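Local coordinates for protein concanavalin B (Canavalia ensiformis, PDB 6CAF) that may act as a carbohydrate-binding protein of the jack bean seed and is a chitinase-like member of glycosyl hydrolase family 18, at residues Ala127-Leu130 with His131-Leu135; Ile174-Val177 with Tyr178-Thr181; Ile229-Ala232 with Trp233-Thr237; Val240-Arg243 with Asp244-Phe248; Pro252-Gln255 with Ala256-Pro259. All coordinates share one frame; numbering follows the deposited sequence.

Contact 1 of 5, residues Ala127-Leu130 with His131-Leu135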
loop_
_atom_site.group_PDB
_atom_site.type_symbol
_atom_site.label_atom_id
_atom_site.label_comp_id
_atom_site.label_asym_id
_atom_site.label_seq_id
_atom_site.Cartn_x
_atom_site.Cartn_y
_atom_site.Cartn_z
ATOM N N ALA A 127 -2.111 7.901 16.051
ATOM C CA ALA A 127 -3.195 6.972 15.783
ATOM C C ALA A 127 -4.550 7.645 15.966
ATOM O O ALA A 127 -5.468 7.456 15.162
ATOM C CB ALA A 127 -3.058 5.769 16.702
ATOM N N GLU A 128 -4.691 8.425 17.028
ATOM C CA GLU A 128 -5.925 9.152 17.268
ATOM C C GLU A 128 -6.201 10.157 16.165
ATOM O O GLU A 128 -7.335 10.292 15.702
ATOM C CB GLU A 128 -5.887 9.850 18.633
ATOM C CG GLU A 128 -6.046 8.875 19.806
ATOM C CD GLU A 128 -7.448 8.327 19.945
ATOM O OE1 GLU A 128 -8.423 9.135 19.792
ATOM O OE2 GLU A 128 -7.635 7.142 20.280
ATOM N N TYR A 129 -5.165 10.873 15.767
ATOM C CA TYR A 129 -5.304 11.812 14.648
ATOM C C TYR A 129 -5.808 11.109 13.386
ATOM O O TYR A 129 -6.756 11.589 12.712
ATOM C CB TYR A 129 -3.975 12.520 14.401
ATOM C CG TYR A 129 -3.867 13.227 13.052
ATOM C CD1 TYR A 129 -4.319 14.475 12.835
ATOM C CD2 TYR A 129 -3.286 12.549 11.986
ATOM C CE1 TYR A 129 -4.176 15.081 11.551
ATOM C CE2 TYR A 129 -3.143 13.081 10.754
ATOM C CZ TYR A 129 -3.561 14.337 10.511
ATOM O OH TYR A 129 -3.330 14.704 9.158
ATOM N N LEU A 130 -5.187 9.974 13.070
ATOM C CA LEU A 130 -5.625 9.243 11.898
ATOM C C LEU A 130 -7.084 8.818 12.016
ATOM O O LEU A 130 -7.870 8.909 11.055
ATOM C CB LEU A 130 -4.714 8.063 11.623
ATOM C CG LEU A 130 -3.271 8.439 11.267
ATOM C CD1 LEU A 130 -2.387 7.226 11.301
ATOM C CD2 LEU A 130 -3.205 9.090 9.906
ATOM N N HIS A 131 -7.463 8.364 13.204
ATOM C CA HIS A 131 -8.815 7.934 13.381
ATOM C C HIS A 131 -9.827 9.096 13.279
ATOM O O HIS A 131 -10.825 8.999 12.553
ATOM C CB HIS A 131 -8.967 7.200 14.711
ATOM C CG HIS A 131 -10.320 6.637 14.885
ATOM N ND1 HIS A 131 -11.242 7.173 15.744
ATOM C CD2 HIS A 131 -10.931 5.609 14.265
ATOM C CE1 HIS A 131 -12.360 6.481 15.683
ATOM N NE2 HIS A 131 -12.201 5.531 14.780
ATOM N N THR A 132 -9.549 10.172 14.014
ATOM C CA THR A 132 -10.430 11.299 14.066
ATOM C C THR A 132 -10.615 11.944 12.709
ATOM O O THR A 132 -11.730 12.332 12.334
ATOM C CB THR A 132 -9.920 12.327 15.095
ATOM O OG1 THR A 132 -9.882 11.708 16.374
ATOM C CG2 THR A 132 -10.735 13.580 15.078
ATOM N N TYR A 133 -9.507 12.073 11.981
ATOM C CA TYR A 133 -9.495 12.885 10.779
ATOM C C TYR A 133 -9.564 12.097 9.482
ATOM O O TYR A 133 -9.862 12.706 8.447
ATOM C CB TYR A 133 -8.315 13.853 10.785
ATOM C CG TYR A 133 -8.435 14.891 11.842
ATOM C CD1 TYR A 133 -9.246 16.008 11.663
ATOM C CD2 TYR A 133 -7.780 14.770 13.046
ATOM C CE1 TYR A 133 -9.394 16.965 12.652
ATOM C CE2 TYR A 133 -7.937 15.725 14.048
ATOM C CZ TYR A 133 -8.715 16.838 13.845
ATOM O OH TYR A 133 -8.862 17.778 14.857
ATOM N N PHE A 134 -9.310 10.790 9.497
ATOM C CA PHE A 134 -9.365 9.986 8.293
ATOM C C PHE A 134 -10.225 8.743 8.325
ATOM O O PHE A 134 -10.551 8.235 7.248
ATOM C CB PHE A 134 -7.951 9.556 7.835
ATOM C CG PHE A 134 -7.069 10.691 7.385
ATOM C CD1 PHE A 134 -7.150 11.202 6.128
ATOM C CD2 PHE A 134 -6.163 11.225 8.227
ATOM C CE1 PHE A 134 -6.326 12.217 5.726
ATOM C CE2 PHE A 134 -5.312 12.225 7.846
ATOM C CZ PHE A 134 -5.373 12.716 6.590
ATOM N N LEU A 135 -10.586 8.224 9.495
ATOM C CA LEU A 135 -11.164 6.894 9.546
ATOM C C LEU A 135 -12.588 6.819 10.081
ATOM O O LEU A 135 -13.136 5.707 10.167
ATOM C CB LEU A 135 -10.285 5.942 10.367
ATOM C CG LEU A 135 -8.865 5.726 9.831
ATOM C CD1 LEU A 135 -8.018 4.988 10.854
ATOM C CD2 LEU A 135 -8.894 4.923 8.521
HETATM O O HOH W 1 -10.252 9.252 17.500
#
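Tyr-129, Tyr-133 and Phe-134 gather into an aromatic cluster along the last turns of helix 120-135. CD1 of Tyr-129 lies 3.5 Å from CD2 of Tyr-133; the side chains cross at about a right angle while the ring planes are inclined by 39°. Swung out beside its own carbonyl carbon (chi1 164°), the Tyr-129 ring reaches the following turn. There the edge of the Phe-134 ring receives it, with Tyr-129 OH 3.4 Å from Phe-134 CE2. Leu-130 adds an aliphatic contact, its CD2 standing 4.0 Å from Phe-134 CD2.

Among the polar contacts, Glu-128 O is gripped twice by Thr-132. The backbone N of Thr-132 bonds to Glu-128 O at 2.8 Å and almost straight, whereas Thr-132 OG1 reaches Glu-128 O at 3.0 Å from above the carbonyl plane. One water donates to Thr-132 OG1 and to Glu-128 OE1 and also bonds His-131 ND1, 2.9 Å from the water oxygen and in the plane of the imidazole. The other carboxylate oxygen, Glu-128 OE2, forms a salt bridge with Lys-124, and Tyr-133 OH is bonded to Arg-139 NH1. The helix widens to a pi-type turn at 131-135.

Leu-130 and Phe-134 rest on Leu-106 of strand 103-109, while Ala-127, Glu-128 and His-131 pack on Ile-174 of helix 164-178, joining this helix both to the barrel sheet and to the next helix round.

Contact 2 of 5, residues Ile174-Val177 with Tyr178-Thr181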
loop_
_atom_site.group_PDB
_atom_site.type_symbol
_atom_site.label_atom_id
_atom_site.label_comp_id
_atom_site.label_asym_id
_atom_site.label_seq_id
_atom_site.Cartn_x
_atom_site.Cartn_y
_atom_site.Cartn_z
ATOM N N ILE A 174 -7.590 1.042 18.739
ATOM C CA ILE A 174 -8.683 1.945 18.396
ATOM C C ILE A 174 -9.749 1.166 17.605
ATOM O O ILE A 174 -10.949 1.398 17.782
ATOM C CB ILE A 174 -8.156 3.194 17.622
ATOM C CG1 ILE A 174 -7.438 4.146 18.563
ATOM C CG2 ILE A 174 -9.302 3.911 16.905
ATOM C CD1 ILE A 174 -6.573 5.162 17.812
ATOM N N LYS A 175 -9.316 0.304 16.697
ATOM C CA LYS A 175 -10.243 -0.436 15.917
ATOM C C LYS A 175 -11.117 -1.260 16.848
ATOM O O LYS A 175 -12.322 -1.363 16.638
ATOM C CB LYS A 175 -9.438 -1.303 14.933
ATOM C CG LYS A 175 -10.198 -2.264 14.079
ATOM C CD LYS A 175 -9.143 -2.889 13.132
ATOM C CE LYS A 175 -9.511 -4.212 12.518
ATOM N NZ LYS A 175 -8.677 -4.326 11.271
ATOM N N ASP A 176 -10.525 -1.853 17.885
ATOM C CA ASP A 176 -11.307 -2.636 18.839
ATOM C C ASP A 176 -12.208 -1.751 19.710
ATOM O O ASP A 176 -13.340 -2.121 20.016
ATOM C CB ASP A 176 -10.385 -3.487 19.728
ATOM C CG ASP A 176 -11.117 -4.662 20.383
ATOM O OD1 ASP A 176 -12.269 -4.960 19.948
ATOM O OD2 ASP A 176 -10.556 -5.274 21.339
ATOM N N VAL A 177 -11.713 -0.584 20.113
ATOM C CA VAL A 177 -12.537 0.318 20.919
ATOM C C VAL A 177 -13.831 0.679 20.222
ATOM O O VAL A 177 -14.922 0.634 20.812
ATOM C CB VAL A 177 -11.752 1.621 21.244
ATOM C CG1 VAL A 177 -12.664 2.717 21.788
ATOM C CG2 VAL A 177 -10.651 1.279 22.233
ATOM N N TYR A 178 -13.721 0.971 18.938
ATOM C CA TYR A 178 -14.854 1.458 18.165
ATOM C C TYR A 178 -15.509 0.369 17.295
ATOM O O TYR A 178 -16.478 0.630 16.611
ATOM C CB TYR A 178 -14.394 2.630 17.277
ATOM C CG TYR A 178 -14.109 3.887 18.017
ATOM C CD1 TYR A 178 -15.152 4.726 18.402
ATOM C CD2 TYR A 178 -12.850 4.191 18.445
ATOM C CE1 TYR A 178 -14.930 5.869 19.140
ATOM C CE2 TYR A 178 -12.612 5.331 19.186
ATOM C CZ TYR A 178 -13.651 6.176 19.515
ATOM O OH TYR A 178 -13.405 7.291 20.243
ATOM N N GLN A 179 -14.995 -0.859 17.385
ATOM C CA GLN A 179 -15.465 -2.012 16.592
ATOM C C GLN A 179 -15.517 -1.578 15.150
ATOM O O GLN A 179 -16.468 -1.846 14.403
ATOM C CB GLN A 179 -16.747 -2.642 17.155
ATOM C CG GLN A 179 -16.506 -3.274 18.536
ATOM C CD GLN A 179 -15.574 -4.507 18.514
ATOM O OE1 GLN A 179 -14.474 -4.506 19.139
ATOM N NE2 GLN A 179 -16.022 -5.576 17.831
ATOM N N SER A 180 -14.456 -0.878 14.758
ATOM C CA SER A 180 -14.285 -0.398 13.404
ATOM C C SER A 180 -13.896 -1.549 12.464
ATOM O O SER A 180 -13.432 -2.614 12.898
ATOM C CB SER A 180 -13.175 0.660 13.338
ATOM O OG SER A 180 -13.448 1.870 14.049
ATOM N N THR A 181 -14.043 -1.304 11.172
ATOM C CA THR A 181 -13.707 -2.279 10.169
ATOM C C THR A 181 -12.501 -1.850 9.334
ATOM O O THR A 181 -12.140 -2.562 8.383
ATOM C CB THR A 181 -14.907 -2.526 9.236
ATOM O OG1 THR A 181 -15.274 -1.299 8.595
ATOM C CG2 THR A 181 -16.118 -3.053 10.025
#
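Helix 164-178 ends in a Schellman motif, in which Ser-180 N bonds Lys-175 O at 2.9 Å, Gln-179 N makes a weak bond to Asp-176 O at 3.4 Å, and Gln-179 takes positive phi (50°) as the C-prime residue. The last ordinary helical bond runs from Tyr-178 N to Ile-174 O, at 3.0 Å. Reversal of the chain at Gln-179 thus supplies backbone N-H groups to carbonyls that the helix end would otherwise leave without their usual donors.

Tyr-178 carries most of the side-chain contact. CG1 of Val-177 lies over one face of its ring, 4.0 Å from the centroid and displaced toward the rim, a CH-pi contact between neighbours in sequence that point the same way. With CG of Tyr-178 beside its own backbone N (chi1 -72°), the ring leans back along the helix. Its edge then meets Ile-174 O, which lies in the ring plane 3.4 Å from Tyr-178 CD2. The methyl group CG2 of Ile-174 runs alongside, 3.9 Å from Tyr-178 CD2. Across the turn, CG of Lys-175 touches Ser-180 O at 3.5 Å. The extended lysine chain continues past the turn, and its NZ bonds Phe-182 O, with a long, weak ion pair to Asp-207.

The turn faces solvent over much of its surface and leads on to strand 183-186. On the side facing helix 120-135 the Tyr-178 ring stacks on His-131, and Ile-174 packs against Lys-124, so the helix end leans on that helix.

Contact 3 of 5, residues Ile229-Ala232 with Trp233-Thr237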
loop_
_atom_site.group_PDB
_atom_site.type_symbol
_atom_site.label_atom_id
_atom_site.label_comp_id
_atom_site.label_asym_id
_atom_site.label_seq_id
_atom_site.Cartn_x
_atom_site.Cartn_y
_atom_site.Cartn_z
ATOM N N ILE A 229 13.001 -14.449 -6.265
ATOM C CA ILE A 229 11.693 -13.941 -5.867
ATOM C C ILE A 229 10.857 -15.073 -5.254
ATOM O O ILE A 229 10.163 -14.861 -4.258
ATOM C CB ILE A 229 10.958 -13.219 -7.015
ATOM C CG1 ILE A 229 9.726 -12.529 -6.482
ATOM C CG2 ILE A 229 10.645 -14.133 -8.200
ATOM C CD1 ILE A 229 9.061 -11.612 -7.473
ATOM N N ARG A 230 10.949 -16.285 -5.809
ATOM C CA ARG A 230 10.207 -17.405 -5.224
ATOM C C ARG A 230 10.676 -17.674 -3.803
ATOM O O ARG A 230 9.876 -17.919 -2.896
ATOM C CB ARG A 230 10.390 -18.657 -6.061
ATOM C CG ARG A 230 9.607 -19.831 -5.631
ATOM C CD ARG A 230 9.786 -21.012 -6.580
ATOM N NE ARG A 230 8.859 -22.079 -6.257
ATOM C CZ ARG A 230 9.090 -23.015 -5.371
ATOM N NH1 ARG A 230 10.248 -23.051 -4.734
ATOM N NH2 ARG A 230 8.159 -23.898 -5.118
ATOM N N ASN A 231 11.990 -17.638 -3.618
ATOM C CA ASN A 231 12.560 -17.871 -2.306
ATOM C C ASN A 231 12.166 -16.783 -1.307
ATOM O O ASN A 231 11.893 -17.077 -0.137
ATOM C CB ASN A 231 14.062 -17.983 -2.399
ATOM C CG ASN A 231 14.643 -18.308 -1.072
ATOM O OD1 ASN A 231 14.431 -19.405 -0.552
ATOM N ND2 ASN A 231 15.352 -17.356 -0.500
ATOM N N ALA A 232 12.156 -15.547 -1.767
ATOM C CA ALA A 232 11.773 -14.446 -0.901
ATOM C C ALA A 232 10.293 -14.586 -0.517
ATOM O O ALA A 232 9.922 -14.359 0.638
ATOM C CB ALA A 232 12.094 -13.112 -1.545
ATOM N N TRP A 233 9.441 -14.916 -1.489
ATOM C CA TRP A 233 8.046 -15.164 -1.166
ATOM C C TRP A 233 7.942 -16.241 -0.090
ATOM O O TRP A 233 7.222 -16.075 0.897
ATOM C CB TRP A 233 7.286 -15.573 -2.423
ATOM C CG TRP A 233 5.872 -15.906 -2.186
ATOM C CD1 TRP A 233 5.388 -17.105 -1.819
ATOM C CD2 TRP A 233 4.759 -15.012 -2.191
ATOM N NE1 TRP A 233 4.030 -17.044 -1.644
ATOM C CE2 TRP A 233 3.626 -15.762 -1.861
ATOM C CE3 TRP A 233 4.609 -13.661 -2.480
ATOM C CZ2 TRP A 233 2.349 -15.201 -1.796
ATOM C CZ3 TRP A 233 3.357 -13.101 -2.410
ATOM C CH2 TRP A 233 2.244 -13.880 -2.087
ATOM N N LEU A 234 8.643 -17.351 -0.278
ATOM C CA LEU A 234 8.667 -18.389 0.727
ATOM C C LEU A 234 9.039 -17.835 2.101
ATOM O O LEU A 234 8.383 -18.131 3.105
ATOM C CB LEU A 234 9.633 -19.502 0.306
ATOM C CG LEU A 234 9.778 -20.666 1.270
ATOM C CD1 LEU A 234 8.447 -21.367 1.514
ATOM C CD2 LEU A 234 10.830 -21.660 0.801
ATOM N N SER A 235 10.112 -17.061 2.155
ATOM C CA SER A 235 10.533 -16.476 3.425
ATOM C C SER A 235 9.416 -15.669 4.067
ATOM O O SER A 235 9.194 -15.743 5.287
ATOM C CB SER A 235 11.761 -15.627 3.202
ATOM O OG SER A 235 12.842 -16.374 2.691
ATOM N N TRP A 236 8.716 -14.872 3.269
ATOM C CA TRP A 236 7.620 -14.047 3.769
ATOM C C TRP A 236 6.446 -14.909 4.245
ATOM O O TRP A 236 5.781 -14.540 5.228
ATOM C CB TRP A 236 7.190 -13.003 2.720
ATOM C CG TRP A 236 8.141 -11.867 2.737
ATOM C CD1 TRP A 236 9.196 -11.664 1.914
ATOM C CD2 TRP A 236 8.181 -10.817 3.707
ATOM N NE1 TRP A 236 9.875 -10.541 2.289
ATOM C CE2 TRP A 236 9.278 -10.003 3.395
ATOM C CE3 TRP A 236 7.389 -10.485 4.799
ATOM C CZ2 TRP A 236 9.608 -8.880 4.134
ATOM C CZ3 TRP A 236 7.727 -9.383 5.542
ATOM C CH2 TRP A 236 8.819 -8.595 5.212
ATOM N N THR A 237 6.172 -16.037 3.587
ATOM C CA THR A 237 5.095 -16.876 4.083
ATOM C C THR A 237 5.398 -17.382 5.480
ATOM O O THR A 237 4.494 -17.625 6.260
ATOM C CB THR A 237 4.771 -18.073 3.182
ATOM O OG1 THR A 237 5.855 -18.999 3.129
ATOM C CG2 THR A 237 4.353 -17.622 1.790
#
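Ser-235 uses both its backbone N and its hydroxyl to bind Asn-231 O, the carbonyl one helical turn earlier. The N lies 2.9 Å from Asn-231 O and OG lies 3.1 Å from the same oxygen, and the two donors arrive from opposite faces of the carbonyl plane. With OG beside the backbone N (chi1 -60°), the hydroxyl is folded back against the helix and its proton is spent internally. Trp-233 N to Ile-229 O, Leu-234 N to Arg-230 O and Trp-236 N to Ala-232 O continue the run of regular helical bonds. Thr-237 OG1 donates to Leu-234 O at 2.7 Å, within the last turn.

Helix 227-239 is the crossover of a beta-alpha-beta unit between parallel strands 208-212 and 247-252 of the family 18 TIM barrel, and its inner side packs on the second of these: Trp-233 lies on Leu-247 and Leu-249, and Ile-229 also touches Leu-249. The indole N-H groups find acceptors outside the helix. Trp-233 NE1 donates to Pro-278 O, while Trp-236 NE1 donates to the backbone O of Cys-190, a residue disulfide-bonded to Cys-219. Ala-232 O, already bonded by Trp-236 N, also lies at the edge of the Trp-236 indole, 3.1 Å from CD1 of that residue. Arg-230 NE reaches Tyr-276 O in a weak bond, and Thr-237 O accepts from Arg-283 NH1.

Contact 4 of 5, residues Val240-Arg243 with Asp244-Phe248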
loop_
_atom_site.group_PDB
_atom_site.type_symbol
_atom_site.label_atom_id
_atom_site.label_comp_id
_atom_site.label_asym_id
_atom_site.label_seq_id
_atom_site.Cartn_x
_atom_site.Cartn_y
_atom_site.Cartn_z
ATOM N N VAL A 240 5.214 -14.010 8.114
ATOM C CA VAL A 240 3.957 -13.324 8.313
ATOM C C VAL A 240 2.901 -14.289 8.819
ATOM O O VAL A 240 2.533 -15.265 8.138
ATOM C CB VAL A 240 3.452 -12.665 7.010
ATOM C CG1 VAL A 240 2.041 -12.098 7.203
ATOM C CG2 VAL A 240 4.428 -11.606 6.542
ATOM N N TYR A 241 2.434 -14.008 10.032
ATOM C CA TYR A 241 1.304 -14.673 10.620
ATOM C C TYR A 241 0.174 -13.661 10.705
ATOM O O TYR A 241 0.438 -12.462 10.832
ATOM C CB TYR A 241 1.631 -15.122 12.045
ATOM C CG TYR A 241 2.762 -16.113 12.176
ATOM C CD1 TYR A 241 4.094 -15.687 12.217
ATOM C CD2 TYR A 241 2.525 -17.456 12.403
ATOM C CE1 TYR A 241 5.149 -16.594 12.359
ATOM C CE2 TYR A 241 3.575 -18.371 12.580
ATOM C CZ TYR A 241 4.876 -17.928 12.561
ATOM O OH TYR A 241 5.903 -18.827 12.701
ATOM N N PRO A 242 -1.083 -14.105 10.697
ATOM C CA PRO A 242 -1.510 -15.502 10.541
ATOM C C PRO A 242 -1.376 -16.012 9.127
ATOM O O PRO A 242 -1.065 -15.235 8.208
ATOM C CB PRO A 242 -2.982 -15.441 10.955
ATOM C CG PRO A 242 -3.409 -14.081 10.540
ATOM C CD PRO A 242 -2.225 -13.196 10.782
ATOM N N ARG A 243 -1.639 -17.302 8.933
ATOM C CA ARG A 243 -1.466 -17.934 7.629
ATOM C C ARG A 243 -2.745 -17.791 6.781
ATOM O O ARG A 243 -3.324 -18.757 6.298
ATOM C CB ARG A 243 -1.052 -19.399 7.785
ATOM C CG ARG A 243 0.156 -19.676 8.689
ATOM C CD ARG A 243 1.367 -18.767 8.515
ATOM N NE ARG A 243 2.589 -19.402 9.017
ATOM C CZ ARG A 243 3.715 -18.774 9.318
ATOM N NH1 ARG A 243 3.796 -17.482 9.213
ATOM N NH2 ARG A 243 4.785 -19.451 9.710
ATOM N N ASP A 244 -3.129 -16.552 6.565
ATOM C CA ASP A 244 -4.318 -16.190 5.814
ATOM C C ASP A 244 -3.910 -15.702 4.412
ATOM O O ASP A 244 -2.730 -15.581 4.083
ATOM C CB ASP A 244 -5.077 -15.065 6.556
ATOM C CG ASP A 244 -5.738 -15.495 7.845
ATOM O OD1 ASP A 244 -5.920 -16.698 8.111
ATOM O OD2 ASP A 244 -6.118 -14.580 8.611
ATOM N N LYS A 245 -4.896 -15.360 3.604
ATOM C CA LYS A 245 -4.649 -14.817 2.291
ATOM C C LYS A 245 -4.329 -13.351 2.424
ATOM O O LYS A 245 -5.169 -12.492 2.178
ATOM C CB LYS A 245 -5.870 -15.049 1.426
ATOM C CG LYS A 245 -5.651 -14.956 -0.046
ATOM C CD LYS A 245 -6.726 -15.645 -0.904
ATOM C CE LYS A 245 -6.655 -17.154 -0.737
ATOM N NZ LYS A 245 -7.265 -17.903 -1.866
ATOM N N ASN A 246 -3.100 -13.076 2.841
ATOM C CA ASN A 246 -2.738 -11.744 3.290
ATOM C C ASN A 246 -1.461 -11.201 2.668
ATOM O O ASN A 246 -1.032 -10.134 3.085
ATOM C CB ASN A 246 -2.669 -11.675 4.813
ATOM C CG ASN A 246 -1.717 -12.680 5.434
ATOM O OD1 ASN A 246 -0.896 -13.297 4.764
ATOM N ND2 ASN A 246 -1.827 -12.835 6.771
ATOM N N LEU A 247 -0.907 -11.911 1.677
ATOM C CA LEU A 247 0.350 -11.517 1.059
ATOM C C LEU A 247 0.133 -11.076 -0.375
ATOM O O LEU A 247 -0.511 -11.764 -1.170
ATOM C CB LEU A 247 1.365 -12.631 1.080
ATOM C CG LEU A 247 1.808 -13.159 2.404
ATOM C CD1 LEU A 247 2.875 -14.225 2.192
ATOM C CD2 LEU A 247 2.318 -12.040 3.255
ATOM N N PHE A 248 0.694 -9.914 -0.680
ATOM C CA PHE A 248 0.649 -9.373 -2.010
ATOM C C PHE A 248 2.061 -9.133 -2.508
ATOM O O PHE A 248 2.952 -8.825 -1.702
ATOM C CB PHE A 248 -0.033 -8.012 -2.036
ATOM C CG PHE A 248 -1.481 -7.996 -1.677
ATOM C CD1 PHE A 248 -1.887 -8.130 -0.364
ATOM C CD2 PHE A 248 -2.450 -7.750 -2.658
ATOM C CE1 PHE A 248 -3.220 -8.032 -0.025
ATOM C CE2 PHE A 248 -3.793 -7.681 -2.322
ATOM C CZ PHE A 248 -4.163 -7.794 -0.990
#
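Asn-246 reaches back across the turn to Pro-242, its ND2 donating to Pro-242 O at 2.9 Å. CG of Asn-246 sits between the backbone N and the carbonyl carbon (chi1 56°), which brings the amide over the bend. A weak bond from Asp-244 N, also 2.9 Å from Pro-242 O, closes an inverse gamma turn centred on Arg-243; a second such turn is centred on Lys-245.

The packed part lies on the barrel side. Val-240 and Leu-247 overlap alongside, running in opposite senses, with Val-240 CG2 3.9 Å from Leu-247 CD2. The other branch, CG1 of Val-240, lies 4.0 Å from Asn-246 ND2. Both hydrophobic side chains also rest on Ile-209 of strand 208-212, and Leu-247 begins strand 247-252.

Solvent dominates at the outer side, where Pro-242, joined to Tyr-241 by a cis peptide bond, meets Asp-244. Asp-244 OD2 stands 3.4 Å from Pro-242 CG, a carboxylate oxygen against a ring carbon. In one of two modelled conformers, the Arg-243 guanidinium covers a face of the Tyr-241 ring and its NH1 donates to Val-240 O at 2.8 Å.

Arg-283 NH2 bonds both Asn-246 OD1 and Val-240 O, while its NE donates to Asp-244 O. With its two ends held by different partners, the Asn-246 amide has its rotation fixed, and the arginine charge would probably polarise it, making ND2 a stronger donor to Pro-242 O.

Contact 5 of 5, residues Pro252-Gln255 with Ala256-Pro259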
loop_
_atom_site.group_PDB
_atom_site.type_symbol
_atom_site.label_atom_id
_atom_site.label_comp_id
_atom_site.label_asym_id
_atom_site.label_seq_id
_atom_site.Cartn_x
_atom_site.Cartn_y
_atom_site.Cartn_z
ATOM N N PRO A 252 6.751 -2.850 -9.662
ATOM C CA PRO A 252 6.714 -1.638 -10.466
ATOM C C PRO A 252 5.898 -1.866 -11.725
ATOM O O PRO A 252 5.983 -2.928 -12.334
ATOM C CB PRO A 252 8.184 -1.405 -10.813
ATOM C CG PRO A 252 8.807 -2.740 -10.757
ATOM C CD PRO A 252 8.021 -3.580 -9.810
ATOM N N ALA A 253 5.133 -0.858 -12.136
ATOM C CA ALA A 253 4.270 -1.049 -13.303
ATOM C C ALA A 253 4.944 -0.714 -14.613
ATOM O O ALA A 253 4.335 -0.882 -15.659
ATOM C CB ALA A 253 2.976 -0.274 -13.154
ATOM N N SER A 254 6.190 -0.247 -14.567
ATOM C CA SER A 254 6.961 -0.025 -15.773
ATOM C C SER A 254 8.428 -0.240 -15.450
ATOM O O SER A 254 8.813 -0.199 -14.286
ATOM C CB SER A 254 6.773 1.401 -16.271
ATOM O OG SER A 254 7.414 2.303 -15.405
ATOM N N GLN A 255 9.246 -0.457 -16.461
ATOM C CA GLN A 255 10.682 -0.499 -16.223
ATOM C C GLN A 255 11.218 0.802 -15.606
ATOM O O GLN A 255 12.128 0.760 -14.776
ATOM C CB GLN A 255 11.436 -0.819 -17.510
ATOM C CG GLN A 255 11.314 -2.267 -17.920
ATOM C CD GLN A 255 11.602 -2.491 -19.394
ATOM O OE1 GLN A 255 11.143 -3.466 -19.984
ATOM N NE2 GLN A 255 12.358 -1.582 -19.996
ATOM N N ALA A 256 10.642 1.948 -15.969
ATOM C CA ALA A 256 11.132 3.242 -15.459
ATOM C C ALA A 256 10.903 3.481 -13.962
ATOM O O ALA A 256 11.603 4.287 -13.348
ATOM C CB ALA A 256 10.545 4.392 -16.267
ATOM N N THR A 257 9.942 2.797 -13.362
ATOM C CA THR A 257 9.646 2.933 -11.916
ATOM C C THR A 257 10.392 1.889 -11.120
ATOM O O THR A 257 10.098 1.662 -9.924
ATOM C CB THR A 257 8.134 2.840 -11.520
ATOM O OG1 THR A 257 7.468 1.771 -12.204
ATOM C CG2 THR A 257 7.432 4.151 -11.807
ATOM N N ALA A 258 11.311 1.214 -11.777
ATOM C CA ALA A 258 12.154 0.210 -11.143
ATOM C C ALA A 258 13.596 0.379 -11.566
ATOM O O ALA A 258 14.169 -0.499 -12.177
ATOM C CB ALA A 258 11.672 -1.165 -11.534
ATOM N N PRO A 259 14.202 1.504 -11.212
ATOM C CA PRO A 259 15.576 1.738 -11.639
ATOM C C PRO A 259 16.606 0.754 -11.109
ATOM O O PRO A 259 17.636 0.539 -11.739
ATOM C CB PRO A 259 15.876 3.161 -11.146
ATOM C CG PRO A 259 14.821 3.454 -10.129
ATOM C CD PRO A 259 13.621 2.643 -10.491
#
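Pro-252 and Ala-258 touch where the chain, leaving the last residue of strand 247-252, folds back on itself through two overlapping type I beta turns in a loop at the C-terminal end of the TIM barrel. Pro-252 CG is 3.4 Å from Ala-258 CB, tighter than usual for two carbons, and Pro-252 CB also lies 3.6 Å from that methyl group.

Inside this fold the turns hold the backbone. Ala-258 N bonds Gln-255 O at 3.1 Å, with the donor well above the carbonyl plane (60° out of it). The preceding turn is closed more loosely, by a weak bond from Thr-257 N, 3.3 Å from Ser-254 O. Thr-257 is modelled in two conformers; in one of them OG1 sits between the backbone N and the carbonyl carbon (chi1 44°) and donates to Ser-254 O as well, at 3.2 Å. Ser-254 OG lies 3.2 Å from Thr-257 OG1 in that same conformer, which brings the two hydroxyls close together.

Farther out, Pro-252 packs on Tyr-214, Gln-255 meets Tyr-263 and Pro-259 lies on Asn-215. Ser-254 and Thr-257 lean on Ala-294 of helix 292-298. In family 18 relatives the substrate cleft lies at this end of the barrel. Ala-253 ties the loop to its neighbours: its backbone is hydrogen-bonded to that of Trp-290, at the end of strand 284-290, and Ala-253 O accepts a bond from Thr-298 OG1.

In the fold
The five contacts follow one another along the chain without overlap, all within the family 18 barrel. Contacts 1 and 2 touch, with centres about 12 Å apart, where the adjacent helices 120-135 and 164-178 run side by side. Contacts 3 and 4 also touch at centres about 12 Å apart, where helix 227-239 meets strand 247-252, which follows it in the chain. Contact 5 begins at the other end of that strand, its centre about 26 Å from that of contact 4. Contacts 1 and 3 lie on opposite sides of the chain's centre, with centres about 34 Å apart, so their helices cover opposite sides of the barrel.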